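Local structure of KLLA0C04147p (Kluyveromyces lactis, 5H2D) at residues 56-61 and 148-153; 74-79 and 184-189; 108-113 and 206-211; 167-172 and 178-183. The protein binds ergosterol through its OSBP-related domain, the part described here, and, like others of its family, probably transfers sterols between membranes. One frame throughout, in Å; residues are numbered along the deposited sequence.

Contact 1: residues 56-61 and 148-153; sequences DMTRMT and HPPISA. With ERG (ergosterol), chain B; SO4 (sulfate ion), chain F.
Thr58 and Pro150 bring the two backbones nearest each other, their CA atoms 8.6 Å apart, so that a turn at 57-59 faces the proline-rich lead-in to strand 151-157 through side chains alone. The meeting is light: Thr58 CG2 lies 4.1 Å from Pro150 CG, methyl against the rim of the pyrrolidine. Thr58 can do this because its OG1, set between the backbone N and the carbonyl carbon (chi1 63°), turns back to Asp56. There OD1 takes the backbone N of Thr58 at 2.7 Å, closing an Asx turn, and Thr58 OG1 at 2.8 Å from the opposite face of the carboxylate plane. With an alanine here, Asp56 OD1 would probably lose its hydroxyl partner, and a gap would be likely to open beside Pro150. Farther out, Arg59 NH1 comes to 4.3 Å from His148 CE1 at the imidazole edge, and a sulfate, probably from crystallisation, accepts His148 NE2 at O4 (2.9 Å). Met57 lays its sulfur SD 3.6 Å from ergosterol C16. His147, which also holds the sulfate, and His148, with a cis peptide before Pro149, belong to the EQVSHHPP signature of the OSBP family, whose histidine pair binds phosphoinositide phosphate in relatives.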
# COMPACT_ATOMS: atom_id res chain seq x y z
N ASP A 56 -3.06 -3.15 21.39
CA ASP A 56 -2.87 -3.19 19.95
C ASP A 56 -4.08 -2.57 19.25
O ASP A 56 -5.17 -2.46 19.82
CB ASP A 56 -2.67 -4.64 19.52
CG ASP A 56 -2.35 -4.79 18.06
OD1 ASP A 56 -3.30 -4.88 17.25
OD2 ASP A 56 -1.15 -4.86 17.72
N MET A 57 -3.88 -2.13 18.01
CA MET A 57 -4.99 -1.59 17.23
C MET A 57 -6.14 -2.58 17.12
O MET A 57 -7.32 -2.19 17.16
CB MET A 57 -4.49 -1.19 15.84
CG MET A 57 -5.53 -1.14 14.76
SD MET A 57 -4.76 -0.53 13.24
CE MET A 57 -3.97 -2.01 12.59
N THR A 58 -5.83 -3.87 16.98
CA THR A 58 -6.88 -4.87 16.76
C THR A 58 -7.60 -5.24 18.05
O THR A 58 -8.75 -5.68 17.98
CB THR A 58 -6.30 -6.13 16.13
OG1 THR A 58 -5.37 -6.73 17.04
CG2 THR A 58 -5.63 -5.82 14.82
N ARG A 59 -6.95 -5.11 19.20
CA ARG A 59 -7.57 -5.43 20.48
C ARG A 59 -8.42 -4.30 21.04
O ARG A 59 -9.06 -4.49 22.07
CB ARG A 59 -6.50 -5.81 21.51
CG ARG A 59 -5.67 -7.03 21.15
CD ARG A 59 -6.33 -8.33 21.59
NE ARG A 59 -7.60 -8.56 20.92
CZ ARG A 59 -7.72 -8.98 19.66
NH1 ARG A 59 -6.64 -9.20 18.93
NH2 ARG A 59 -8.93 -9.17 19.13
N MET A 60 -8.43 -3.14 20.39
CA MET A 60 -9.19 -2.01 20.88
C MET A 60 -10.58 -1.97 20.27
O MET A 60 -10.77 -2.31 19.10
CB MET A 60 -8.48 -0.70 20.57
CG MET A 60 -7.24 -0.44 21.39
SD MET A 60 -6.49 1.11 20.85
CE MET A 60 -5.05 1.19 21.91
N THR A 61 -11.54 -1.51 21.05
CA THR A 61 -12.86 -1.14 20.55
C THR A 61 -12.93 0.38 20.47
O THR A 61 -12.65 1.07 21.46
CB THR A 61 -13.97 -1.69 21.43
OG1 THR A 61 -13.50 -1.81 22.78
CG2 THR A 61 -14.42 -3.05 20.93
N HIS A 148 -4.47 -13.95 13.21
CA HIS A 148 -3.67 -13.84 14.42
C HIS A 148 -2.24 -14.26 14.11
O HIS A 148 -1.94 -15.45 14.11
CB HIS A 148 -4.23 -14.72 15.55
CG HIS A 148 -5.58 -14.29 16.04
ND1 HIS A 148 -5.84 -13.01 16.48
CD2 HIS A 148 -6.74 -14.98 16.17
CE1 HIS A 148 -7.11 -12.93 16.85
NE2 HIS A 148 -7.67 -14.11 16.67
N PRO A 149 -1.35 -13.31 13.81
CA PRO A 149 -1.57 -11.87 13.70
C PRO A 149 -2.12 -11.51 12.34
O PRO A 149 -2.11 -12.36 11.44
CB PRO A 149 -0.17 -11.30 13.89
CG PRO A 149 0.71 -12.33 13.28
CD PRO A 149 0.06 -13.66 13.55
N PRO A 150 -2.61 -10.29 12.18
CA PRO A 150 -3.13 -9.86 10.88
C PRO A 150 -2.00 -9.68 9.87
O PRO A 150 -1.06 -8.90 10.09
CB PRO A 150 -3.83 -8.53 11.20
CG PRO A 150 -3.11 -8.01 12.44
CD PRO A 150 -2.77 -9.27 13.24
N ILE A 151 -2.08 -10.42 8.76
CA ILE A 151 -1.10 -10.32 7.69
C ILE A 151 -1.82 -10.36 6.35
O ILE A 151 -2.69 -11.21 6.13
CB ILE A 151 -0.07 -11.46 7.75
CG1 ILE A 151 0.62 -11.46 9.11
CG2 ILE A 151 0.95 -11.28 6.63
CD1 ILE A 151 1.64 -12.61 9.26
N SER A 152 -1.43 -9.45 5.45
CA SER A 152 -1.91 -9.40 4.07
C SER A 152 -0.75 -9.73 3.14
O SER A 152 0.37 -9.29 3.38
CB SER A 152 -2.47 -8.01 3.73
OG SER A 152 -3.24 -7.47 4.81
N ALA A 153 -1.02 -10.50 2.09
CA ALA A 153 -0.05 -10.74 1.03
C ALA A 153 -0.54 -10.04 -0.23
O ALA A 153 -1.72 -10.10 -0.54
CB ALA A 153 0.12 -12.23 0.75
C1 ERG B . 0.93 3.18 5.90
C2 ERG B . 1.28 2.81 4.45
C3 ERG B . 1.40 1.31 4.38
C4 ERG B . 0.09 0.65 4.80
C5 ERG B . -0.39 1.12 6.07
C6 ERG B . -1.10 0.25 6.88
C7 ERG B . -1.66 0.65 8.11
C8 ERG B . -1.53 1.96 8.57
C9 ERG B . -0.63 2.82 7.87
C10 ERG B . -0.36 2.51 6.38
C11 ERG B . -0.89 4.37 8.12
C12 ERG B . -1.31 4.69 9.56
C13 ERG B . -2.52 3.80 9.92
C14 ERG B . -1.98 2.36 9.89
C15 ERG B . -3.12 1.58 10.50
C16 ERG B . -3.66 2.52 11.62
C17 ERG B . -2.91 3.87 11.40
C18 ERG B . -3.73 4.04 9.00
C19 ERG B . -1.56 3.07 5.57
C20 ERG B . -3.81 5.03 11.87
C21 ERG B . -3.23 6.42 11.63
C22 ERG B . -4.01 4.83 13.36
C23 ERG B . -5.36 4.49 13.92
C24 ERG B . -5.52 4.26 15.42
C25 ERG B . -6.82 4.94 15.87
C26 ERG B . -6.70 6.44 15.61
C27 ERG B . -7.08 4.75 17.38
C28 ERG B . -5.57 2.76 15.62
O1 ERG B . 1.78 0.89 3.02
S SO4 F . -10.87 -13.34 17.39
O1 SO4 F . -12.27 -13.25 17.82
O2 SO4 F . -10.76 -12.96 15.99
O3 SO4 F . -10.08 -12.39 18.17
O4 SO4 F . -10.38 -14.70 17.60

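Contact 2: residues 74-79 and 184-189; sequences QRVAED and GLWYLT. With ERG (ergosterol), chain B.
The carboxylate of Asp79, set over a face of the Trp186 indole, is engaged through both oxygens: OD2 forms a salt bridge with Lys205, and OD1 comes within 3.0 Å of O1, the hydroxyl of ergosterol. Lys205 also hydrogen-bonds the sterol and makes a cation-pi contact with Trp186, so its ammonium probably offsets the cost of placing an acid against an aromatic face. Asp79 OD2 stands 4.2 Å from Trp186 CZ3, with carboxylate and ring planes 86° apart. One helical turn earlier, Val76 adds an apolar touch, its CG1 3.8 Å from Trp186 CH2; this methyl points at the indole because it lies anti to the backbone N (chi1 172°). A broad, rigid indole suits the place, since it reaches from the strand to both residues at once. Arg75 serves the sterol differently. Its chain bends twice, bringing NH1 to 3.7 Å from the methyl C18 and NH2 to 3.7 Å from the methyl C19 of ergosterol, while NE makes a salt bridge to Glu78 OE2 at 3.2 Å and NH1 another to Glu68. A leucine here would probably leave Glu68 without this mate and Glu78 leaning on Arg116, and strip the two sterol methyls of their guanidinium neighbour. The helix passes into a 3-10 turn at 78-79, where Asp79 N bonds Val76 O at 3.0 Å. The end of helix 72-77 and the 3-10 turn after it meet Trp186 of strand 178-190, which is bonded through its backbone to Tyr203 of strand 199-203 and meets Phe163 of strand 161-173.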
# COMPACT_ATOMS: atom_id res chain seq x y z
N GLN A 74 -7.07 -2.40 1.31
CA GLN A 74 -7.16 -1.27 0.40
C GLN A 74 -6.15 -0.18 0.76
O GLN A 74 -5.61 0.47 -0.14
CB GLN A 74 -8.59 -0.74 0.41
CG GLN A 74 -9.56 -1.77 -0.21
CD GLN A 74 -11.01 -1.49 0.09
OE1 GLN A 74 -11.34 -1.00 1.16
NE2 GLN A 74 -11.89 -1.84 -0.85
N ARG A 75 -5.84 0.01 2.06
CA ARG A 75 -4.77 0.94 2.40
C ARG A 75 -3.46 0.52 1.77
O ARG A 75 -2.66 1.37 1.35
CB ARG A 75 -4.61 1.05 3.92
CG ARG A 75 -5.80 1.66 4.63
CD ARG A 75 -6.21 3.02 4.06
NE ARG A 75 -5.19 4.05 4.29
CZ ARG A 75 -5.16 4.84 5.37
NH1 ARG A 75 -6.11 4.75 6.30
NH2 ARG A 75 -4.19 5.73 5.48
N VAL A 76 -3.19 -0.79 1.72
CA VAL A 76 -1.97 -1.26 1.08
C VAL A 76 -1.99 -0.99 -0.42
O VAL A 76 -0.96 -0.69 -1.02
CB VAL A 76 -1.75 -2.75 1.40
CG1 VAL A 76 -0.60 -3.30 0.58
CG2 VAL A 76 -1.48 -2.93 2.90
N ALA A 77 -3.17 -1.06 -1.05
CA ALA A 77 -3.27 -0.70 -2.47
C ALA A 77 -2.95 0.77 -2.72
O ALA A 77 -2.61 1.13 -3.86
CB ALA A 77 -4.67 -1.03 -3.00
N GLU A 78 -3.06 1.64 -1.71
CA GLU A 78 -2.68 3.03 -1.90
C GLU A 78 -1.18 3.20 -2.14
O GLU A 78 -0.75 4.30 -2.50
CB GLU A 78 -3.16 3.87 -0.70
CG GLU A 78 -4.69 3.92 -0.62
CD GLU A 78 -5.24 4.84 0.47
OE1 GLU A 78 -4.89 6.04 0.51
OE2 GLU A 78 -6.07 4.36 1.28
N ASP A 79 -0.38 2.14 -1.98
CA ASP A 79 1.00 2.15 -2.46
C ASP A 79 1.07 2.54 -3.92
O ASP A 79 2.08 3.08 -4.39
CB ASP A 79 1.67 0.78 -2.34
CG ASP A 79 2.03 0.36 -0.93
OD1 ASP A 79 2.03 1.20 0.00
OD2 ASP A 79 2.32 -0.85 -0.79
N GLY A 184 7.04 -6.61 7.13
CA GLY A 184 7.24 -7.41 5.94
C GLY A 184 8.20 -6.79 4.93
O GLY A 184 8.40 -5.58 4.87
N LEU A 185 8.79 -7.64 4.10
CA LEU A 185 9.67 -7.20 3.03
C LEU A 185 8.88 -6.96 1.75
O LEU A 185 7.94 -7.71 1.43
CB LEU A 185 10.77 -8.23 2.78
CG LEU A 185 11.93 -7.87 1.87
CD1 LEU A 185 12.70 -6.67 2.42
CD2 LEU A 185 12.85 -9.08 1.71
N TRP A 186 9.25 -5.91 1.02
CA TRP A 186 8.60 -5.54 -0.23
C TRP A 186 9.55 -5.74 -1.41
O TRP A 186 10.75 -5.47 -1.30
CB TRP A 186 8.11 -4.09 -0.14
CG TRP A 186 7.04 -4.04 0.90
CD1 TRP A 186 7.22 -3.83 2.24
CD2 TRP A 186 5.65 -4.33 0.72
NE1 TRP A 186 6.02 -3.93 2.89
CE2 TRP A 186 5.04 -4.23 1.98
CE3 TRP A 186 4.86 -4.61 -0.40
CZ2 TRP A 186 3.68 -4.43 2.16
CZ3 TRP A 186 3.50 -4.82 -0.22
CH2 TRP A 186 2.92 -4.71 1.05
N TYR A 187 9.00 -6.22 -2.52
CA TYR A 187 9.77 -6.65 -3.68
C TYR A 187 9.28 -5.88 -4.89
O TYR A 187 8.11 -5.99 -5.26
CB TYR A 187 9.58 -8.14 -3.95
CG TYR A 187 10.12 -9.10 -2.92
CD1 TYR A 187 9.50 -9.27 -1.68
CD2 TYR A 187 11.24 -9.89 -3.20
CE1 TYR A 187 9.98 -10.16 -0.74
CE2 TYR A 187 11.74 -10.79 -2.26
CZ TYR A 187 11.11 -10.93 -1.04
OH TYR A 187 11.59 -11.83 -0.11
N LEU A 188 10.18 -5.14 -5.54
CA LEU A 188 9.80 -4.33 -6.69
C LEU A 188 10.69 -4.72 -7.85
O LEU A 188 11.92 -4.59 -7.76
CB LEU A 188 9.90 -2.84 -6.35
CG LEU A 188 9.04 -1.90 -7.20
CD1 LEU A 188 8.76 -0.60 -6.46
CD2 LEU A 188 9.73 -1.62 -8.53
N THR A 189 10.09 -5.26 -8.91
CA THR A 189 10.80 -5.76 -10.07
C THR A 189 10.62 -4.77 -11.21
O THR A 189 9.49 -4.38 -11.52
CB THR A 189 10.29 -7.14 -10.49
OG1 THR A 189 10.49 -8.07 -9.42
CG2 THR A 189 11.03 -7.63 -11.74
C1 ERG B . 0.93 3.18 5.90
C2 ERG B . 1.28 2.81 4.45
C3 ERG B . 1.40 1.31 4.38
C4 ERG B . 0.09 0.65 4.80
C5 ERG B . -0.39 1.12 6.07
C6 ERG B . -1.10 0.25 6.88
C7 ERG B . -1.66 0.65 8.11
C8 ERG B . -1.53 1.96 8.57
C9 ERG B . -0.63 2.82 7.87
C10 ERG B . -0.36 2.51 6.38
C11 ERG B . -0.89 4.37 8.12
C12 ERG B . -1.31 4.69 9.56
C13 ERG B . -2.52 3.80 9.92
C14 ERG B . -1.98 2.36 9.89
C15 ERG B . -3.12 1.58 10.50
C16 ERG B . -3.66 2.52 11.62
C17 ERG B . -2.91 3.87 11.40
C18 ERG B . -3.73 4.04 9.00
C19 ERG B . -1.56 3.07 5.57
C20 ERG B . -3.81 5.03 11.87
C21 ERG B . -3.23 6.42 11.63
C22 ERG B . -4.01 4.83 13.36
C23 ERG B . -5.36 4.49 13.92
C24 ERG B . -5.52 4.26 15.42
C25 ERG B . -6.82 4.94 15.87
C26 ERG B . -6.70 6.44 15.61
C27 ERG B . -7.08 4.75 17.38
C28 ERG B . -5.57 2.76 15.62
O1 ERG B . 1.78 0.89 3.02

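Contact 3: residues 108-113 and 206-211; sequences SSYAST and PNNQVV. With ERG (ergosterol), chain B.
Pro206, the amide of Asn208 and ring A of ergosterol all approach the Tyr110 ring obliquely, in the sterol tunnel of the OSBP-related domain, where curled antiparallel strands surround the lipid. Pro206 and Tyr110 come from opposite directions, and the proline's apolar CG and CD fit the phenol end: its CG is 3.6 Å from Tyr110 CZ and its CD 3.3 Å from Tyr110 OH. Asn208 crosses the tyrosine at about a right angle, with ring and amide planes 32° apart and ND2 3.8 Å from Tyr110 CE1. The same CE1 lies 3.7 Å from ergosterol C2, so one ring carbon meets both the strand and the ligand. Asn208 is a fitting choice because its amide has work for every polar atom. OD1 accepts from His182, while ND2 gives to Asn222 and to a water, which should fix which way round the amide sits. Its CG is almost eclipsed with the backbone N (chi1 -10°), a strained setting that these bonds presumably pay for. Val210, two residues on, offers CG2 to the sterol side chain at C21. Behind the ring, Tyr110 O takes both Thr113 N and Thr113 OG1, the hydroxyl in the carbonyl plane at 2.7 Å, tightening the short 3-10 turn. A single water completes the junction, 2.8 Å from Tyr110 OH, donating to Pro206 O and accepting from Asn208 ND2 at 3.0 Å.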
# COMPACT_ATOMS: atom_id res chain seq x y z
N SER A 108 6.19 8.21 -2.09
CA SER A 108 5.02 8.90 -2.61
C SER A 108 3.72 8.47 -1.94
O SER A 108 2.73 9.18 -2.06
CB SER A 108 4.91 8.66 -4.12
OG SER A 108 4.60 7.31 -4.42
N SER A 109 3.69 7.32 -1.28
CA SER A 109 2.44 6.80 -0.74
C SER A 109 2.15 7.28 0.68
O SER A 109 1.16 6.83 1.28
CB SER A 109 2.44 5.28 -0.78
OG SER A 109 3.70 4.78 -0.39
N TYR A 110 2.92 8.22 1.21
CA TYR A 110 2.67 8.68 2.57
C TYR A 110 1.86 9.96 2.65
O TYR A 110 1.24 10.22 3.69
CB TYR A 110 4.01 8.77 3.35
CG TYR A 110 4.41 7.35 3.58
CD1 TYR A 110 3.79 6.59 4.57
CD2 TYR A 110 5.26 6.70 2.69
CE1 TYR A 110 4.05 5.26 4.71
CE2 TYR A 110 5.52 5.36 2.82
CZ TYR A 110 4.91 4.64 3.84
OH TYR A 110 5.15 3.30 3.96
N ALA A 111 1.76 10.73 1.57
CA ALA A 111 0.91 11.92 1.61
C ALA A 111 -0.53 11.55 1.94
O ALA A 111 -1.22 12.29 2.65
CB ALA A 111 0.95 12.66 0.28
N SER A 112 -1.00 10.41 1.43
CA SER A 112 -2.38 10.00 1.63
C SER A 112 -2.70 9.62 3.07
O SER A 112 -3.88 9.48 3.39
CB SER A 112 -2.72 8.81 0.72
OG SER A 112 -1.89 7.71 1.03
N THR A 113 -1.69 9.47 3.93
CA THR A 113 -1.96 9.10 5.33
C THR A 113 -2.35 10.30 6.19
O THR A 113 -2.96 10.12 7.25
CB THR A 113 -0.76 8.38 5.96
OG1 THR A 113 0.36 9.27 6.10
CG2 THR A 113 -0.33 7.19 5.12
N PRO A 206 8.65 2.56 6.11
CA PRO A 206 8.93 3.29 7.35
C PRO A 206 7.86 3.04 8.40
O PRO A 206 6.77 2.53 8.13
CB PRO A 206 8.94 4.75 6.88
CG PRO A 206 7.96 4.76 5.73
CD PRO A 206 8.23 3.45 5.02
N ASN A 207 8.18 3.42 9.63
CA ASN A 207 7.21 3.39 10.71
C ASN A 207 6.23 4.56 10.59
O ASN A 207 6.51 5.58 9.97
CB ASN A 207 7.91 3.48 12.07
CG ASN A 207 9.03 2.49 12.18
OD1 ASN A 207 8.85 1.32 11.88
ND2 ASN A 207 10.20 2.97 12.59
N ASN A 208 5.06 4.40 11.22
CA ASN A 208 4.14 5.52 11.39
C ASN A 208 3.78 5.64 12.86
O ASN A 208 3.90 4.69 13.63
CB ASN A 208 2.84 5.35 10.57
CG ASN A 208 2.90 4.20 9.60
OD1 ASN A 208 2.43 3.11 9.90
ND2 ASN A 208 3.48 4.45 8.42
N GLN A 209 3.34 6.83 13.25
CA GLN A 209 2.84 6.99 14.61
C GLN A 209 1.77 8.06 14.61
O GLN A 209 1.76 8.96 13.77
CB GLN A 209 3.97 7.35 15.59
CG GLN A 209 4.67 8.64 15.23
CD GLN A 209 5.79 9.01 16.19
OE1 GLN A 209 5.90 8.44 17.28
NE2 GLN A 209 6.62 9.96 15.79
N VAL A 210 0.86 7.95 15.57
CA VAL A 210 -0.08 9.03 15.86
C VAL A 210 0.47 9.76 17.07
O VAL A 210 0.66 9.15 18.13
CB VAL A 210 -1.50 8.51 16.11
CG1 VAL A 210 -2.42 9.65 16.48
CG2 VAL A 210 -2.04 7.80 14.86
N VAL A 211 0.78 11.05 16.90
CA VAL A 211 1.24 11.90 17.99
C VAL A 211 0.25 13.05 18.17
O VAL A 211 -0.76 13.13 17.47
CB VAL A 211 2.67 12.42 17.74
CG1 VAL A 211 3.65 11.26 17.72
CG2 VAL A 211 2.75 13.20 16.44
C1 ERG B . 0.93 3.18 5.90
C2 ERG B . 1.28 2.81 4.45
C3 ERG B . 1.40 1.31 4.38
C4 ERG B . 0.09 0.65 4.80
C5 ERG B . -0.39 1.12 6.07
C6 ERG B . -1.10 0.25 6.88
C7 ERG B . -1.66 0.65 8.11
C8 ERG B . -1.53 1.96 8.57
C9 ERG B . -0.63 2.82 7.87
C10 ERG B . -0.36 2.51 6.38
C11 ERG B . -0.89 4.37 8.12
C12 ERG B . -1.31 4.69 9.56
C13 ERG B . -2.52 3.80 9.92
C14 ERG B . -1.98 2.36 9.89
C15 ERG B . -3.12 1.58 10.50
C16 ERG B . -3.66 2.52 11.62
C17 ERG B . -2.91 3.87 11.40
C18 ERG B . -3.73 4.04 9.00
C19 ERG B . -1.56 3.07 5.57
C20 ERG B . -3.81 5.03 11.87
C21 ERG B . -3.23 6.42 11.63
C22 ERG B . -4.01 4.83 13.36
C23 ERG B . -5.36 4.49 13.92
C24 ERG B . -5.52 4.26 15.42
C25 ERG B . -6.82 4.94 15.87
C26 ERG B . -6.70 6.44 15.61
C27 ERG B . -7.08 4.75 17.38
C28 ERG B . -5.57 2.76 15.62
O1 ERG B . 1.78 0.89 3.02
O HOH W 1 4.43 2.36 6.51

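Contact 4: residues 167-172 and 178-183; sequences SFVDSK and FDFKHL. With ERG (ergosterol), chain B.
Backbone bonds join residues 168-172 to 179-183 as an antiparallel hairpin, the strand directions 157° apart. Asp170 and Lys181 form one hydrogen-bonded pair, with Asp170 N to Lys181 O at 2.8 Å; Lys172 and Asp179 form the next, and Leu183 N closes on Phe168 O at 2.9 Å. Between them, the non-hydrogen-bonded pairs bring CA-H groups to carbonyls, as in Ser171 CA to Asp179 O at 3.1 Å. In the side-chain packing, Val169, Ser171, Phe180 and His182 share the face toward the sterol. The small Ser171 lets its CB come to 3.4 Å from Phe180 CD2, while Val169 CG1 meets the edge of that ring. Ergosterol C17 lies over one face of Phe180, 3.8 Å above its plane and offset toward the rim, a flat surface suited to a flat lipid. His182 meets the sterol by its edge, CE1 3.5 Å from ergosterol C5. Phe178 meets the sterol tail, its CE2 3.6 Å from ergosterol C28. At the far end, Leu183 CD1 sits over the centre of the Phe168 ring, 4.1 Å from its centroid, a CH-pi contact only 5° off the ring normal. Polar side chains finish the account: Asp179, whose OD1 is held by Tyr223 OH, forms a salt bridge through OD2 to Lys181 NZ on the face turned from the sterol, and a water links Ser167 OG to His182 ND1, whose NE2 is held by Asn208. The hairpin lies between strand 151-157, bonded at Ser167, and strand 207-211, bonded at Phe178 and Phe180, with helix 72-77 against Ser167.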
# COMPACT_ATOMS: atom_id res chain seq x y z
N SER A 167 2.22 -7.37 4.16
CA SER A 167 1.81 -6.34 5.10
C SER A 167 1.60 -6.97 6.46
O SER A 167 0.65 -7.74 6.67
CB SER A 167 0.54 -5.64 4.63
OG SER A 167 0.18 -4.65 5.56
N PHE A 168 2.50 -6.67 7.40
CA PHE A 168 2.49 -7.22 8.74
C PHE A 168 2.67 -6.00 9.64
O PHE A 168 3.81 -5.59 9.90
CB PHE A 168 3.61 -8.25 8.89
CG PHE A 168 3.63 -8.99 10.20
CD1 PHE A 168 2.87 -8.57 11.28
CD2 PHE A 168 4.44 -10.10 10.36
CE1 PHE A 168 2.92 -9.25 12.49
CE2 PHE A 168 4.49 -10.79 11.56
CZ PHE A 168 3.73 -10.36 12.62
N VAL A 169 1.56 -5.40 10.07
CA VAL A 169 1.59 -4.17 10.85
C VAL A 169 1.52 -4.54 12.32
O VAL A 169 0.54 -5.16 12.77
CB VAL A 169 0.44 -3.23 10.46
CG1 VAL A 169 0.50 -1.96 11.29
CG2 VAL A 169 0.51 -2.90 8.96
N ASP A 170 2.55 -4.16 13.07
CA ASP A 170 2.66 -4.40 14.51
C ASP A 170 2.48 -3.06 15.21
O ASP A 170 3.29 -2.16 15.02
CB ASP A 170 4.02 -5.02 14.81
CG ASP A 170 4.04 -5.80 16.11
OD1 ASP A 170 2.99 -6.36 16.50
OD2 ASP A 170 5.13 -5.88 16.70
N SER A 171 1.41 -2.92 15.99
CA SER A 171 1.03 -1.63 16.56
C SER A 171 0.99 -1.68 18.08
O SER A 171 0.81 -2.73 18.69
CB SER A 171 -0.34 -1.17 16.03
OG SER A 171 -1.37 -2.00 16.54
N LYS A 172 1.11 -0.49 18.68
CA LYS A 172 1.16 -0.40 20.14
C LYS A 172 0.87 1.03 20.57
O LYS A 172 1.55 1.96 20.12
CB LYS A 172 2.53 -0.84 20.65
CG LYS A 172 2.70 -0.68 22.16
CD LYS A 172 1.78 -1.60 22.91
CE LYS A 172 2.53 -2.31 24.04
NZ LYS A 172 3.68 -3.11 23.51
N PHE A 178 0.80 6.40 19.43
CA PHE A 178 0.37 5.13 18.84
C PHE A 178 1.36 4.82 17.72
O PHE A 178 1.46 5.58 16.76
CB PHE A 178 -1.06 5.24 18.31
CG PHE A 178 -1.87 3.97 18.46
CD1 PHE A 178 -1.31 2.71 18.25
CD2 PHE A 178 -3.21 4.04 18.79
CE1 PHE A 178 -2.08 1.57 18.37
CE2 PHE A 178 -3.99 2.91 18.90
CZ PHE A 178 -3.42 1.66 18.71
N ASP A 179 2.10 3.72 17.87
CA ASP A 179 3.21 3.39 16.99
C ASP A 179 2.85 2.21 16.09
O ASP A 179 2.19 1.27 16.53
CB ASP A 179 4.46 3.02 17.81
CG ASP A 179 5.73 3.01 16.98
OD1 ASP A 179 5.99 4.00 16.27
OD2 ASP A 179 6.48 2.00 17.02
N PHE A 180 3.31 2.27 14.84
CA PHE A 180 3.03 1.25 13.83
C PHE A 180 4.32 0.87 13.13
O PHE A 180 4.99 1.73 12.54
CB PHE A 180 1.99 1.75 12.83
CG PHE A 180 0.71 2.13 13.48
CD1 PHE A 180 0.53 3.40 14.02
CD2 PHE A 180 -0.30 1.19 13.63
CE1 PHE A 180 -0.65 3.73 14.68
CE2 PHE A 180 -1.47 1.51 14.28
CZ PHE A 180 -1.65 2.77 14.81
N LYS A 181 4.67 -0.40 13.19
CA LYS A 181 5.84 -0.92 12.49
C LYS A 181 5.39 -1.89 11.42
O LYS A 181 4.44 -2.65 11.62
CB LYS A 181 6.82 -1.59 13.47
CG LYS A 181 7.36 -0.61 14.51
CD LYS A 181 8.50 -1.20 15.32
CE LYS A 181 9.41 -0.10 15.87
NZ LYS A 181 8.70 0.85 16.79
N HIS A 182 6.07 -1.84 10.28
CA HIS A 182 5.73 -2.64 9.10
C HIS A 182 6.84 -3.66 8.90
O HIS A 182 7.94 -3.32 8.45
CB HIS A 182 5.56 -1.71 7.90
CG HIS A 182 4.46 -0.71 8.11
ND1 HIS A 182 3.24 -0.81 7.49
CD2 HIS A 182 4.38 0.35 8.94
CE1 HIS A 182 2.45 0.16 7.92
NE2 HIS A 182 3.12 0.88 8.81
N LEU A 183 6.56 -4.90 9.27
CA LEU A 183 7.60 -5.91 9.42
C LEU A 183 7.90 -6.68 8.14
O LEU A 183 8.93 -7.37 8.09
CB LEU A 183 7.20 -6.89 10.53
CG LEU A 183 6.92 -6.25 11.90
CD1 LEU A 183 6.62 -7.31 12.96
CD2 LEU A 183 8.09 -5.38 12.33
C1 ERG B . 0.93 3.18 5.90
C2 ERG B . 1.28 2.81 4.45
C3 ERG B . 1.40 1.31 4.38
C4 ERG B . 0.09 0.65 4.80
C5 ERG B . -0.39 1.12 6.07
C6 ERG B . -1.10 0.25 6.88
C7 ERG B . -1.66 0.65 8.11
C8 ERG B . -1.53 1.96 8.57
C9 ERG B . -0.63 2.82 7.87
C10 ERG B . -0.36 2.51 6.38
C11 ERG B . -0.89 4.37 8.12
C12 ERG B . -1.31 4.69 9.56
C13 ERG B . -2.52 3.80 9.92
C14 ERG B . -1.98 2.36 9.89
C15 ERG B . -3.12 1.58 10.50
C16 ERG B . -3.66 2.52 11.62
C17 ERG B . -2.91 3.87 11.40
C18 ERG B . -3.73 4.04 9.00
C19 ERG B . -1.56 3.07 5.57
C20 ERG B . -3.81 5.03 11.87
C21 ERG B . -3.23 6.42 11.63
C22 ERG B . -4.01 4.83 13.36
C23 ERG B . -5.36 4.49 13.92
C24 ERG B . -5.52 4.26 15.42
C25 ERG B . -6.82 4.94 15.87
C26 ERG B . -6.70 6.44 15.61
C27 ERG B . -7.08 4.75 17.38
C28 ERG B . -5.57 2.76 15.62
O1 ERG B . 1.78 0.89 3.02
O HOH W 2 2.62 -2.80 5.24
O HOH W 3 4.55 -0.93 17.47

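How the contacts relate
All four contacts touch the one ergosterol and lie in the same OSBP-related domain. Contact 4, the hairpin of strands 161-173 and 178-190, is central: its centre is 9 Å from that of contact 1, 12 Å from contact 3 and 14 Å from contact 2. It borders strand 151-157 of contact 1 and strand 207-211 of contact 3, and shares strand 178-190 with contact 2. Along the chain the segments of contacts 1, 2 and 3 alternate, their first members coming from residues 56-113 and their second from the later strands; contact 4 is nested inside the loops closed by contacts 2 and 3. Early helices and loops thus fold back over the curled strands and enclose the sterol.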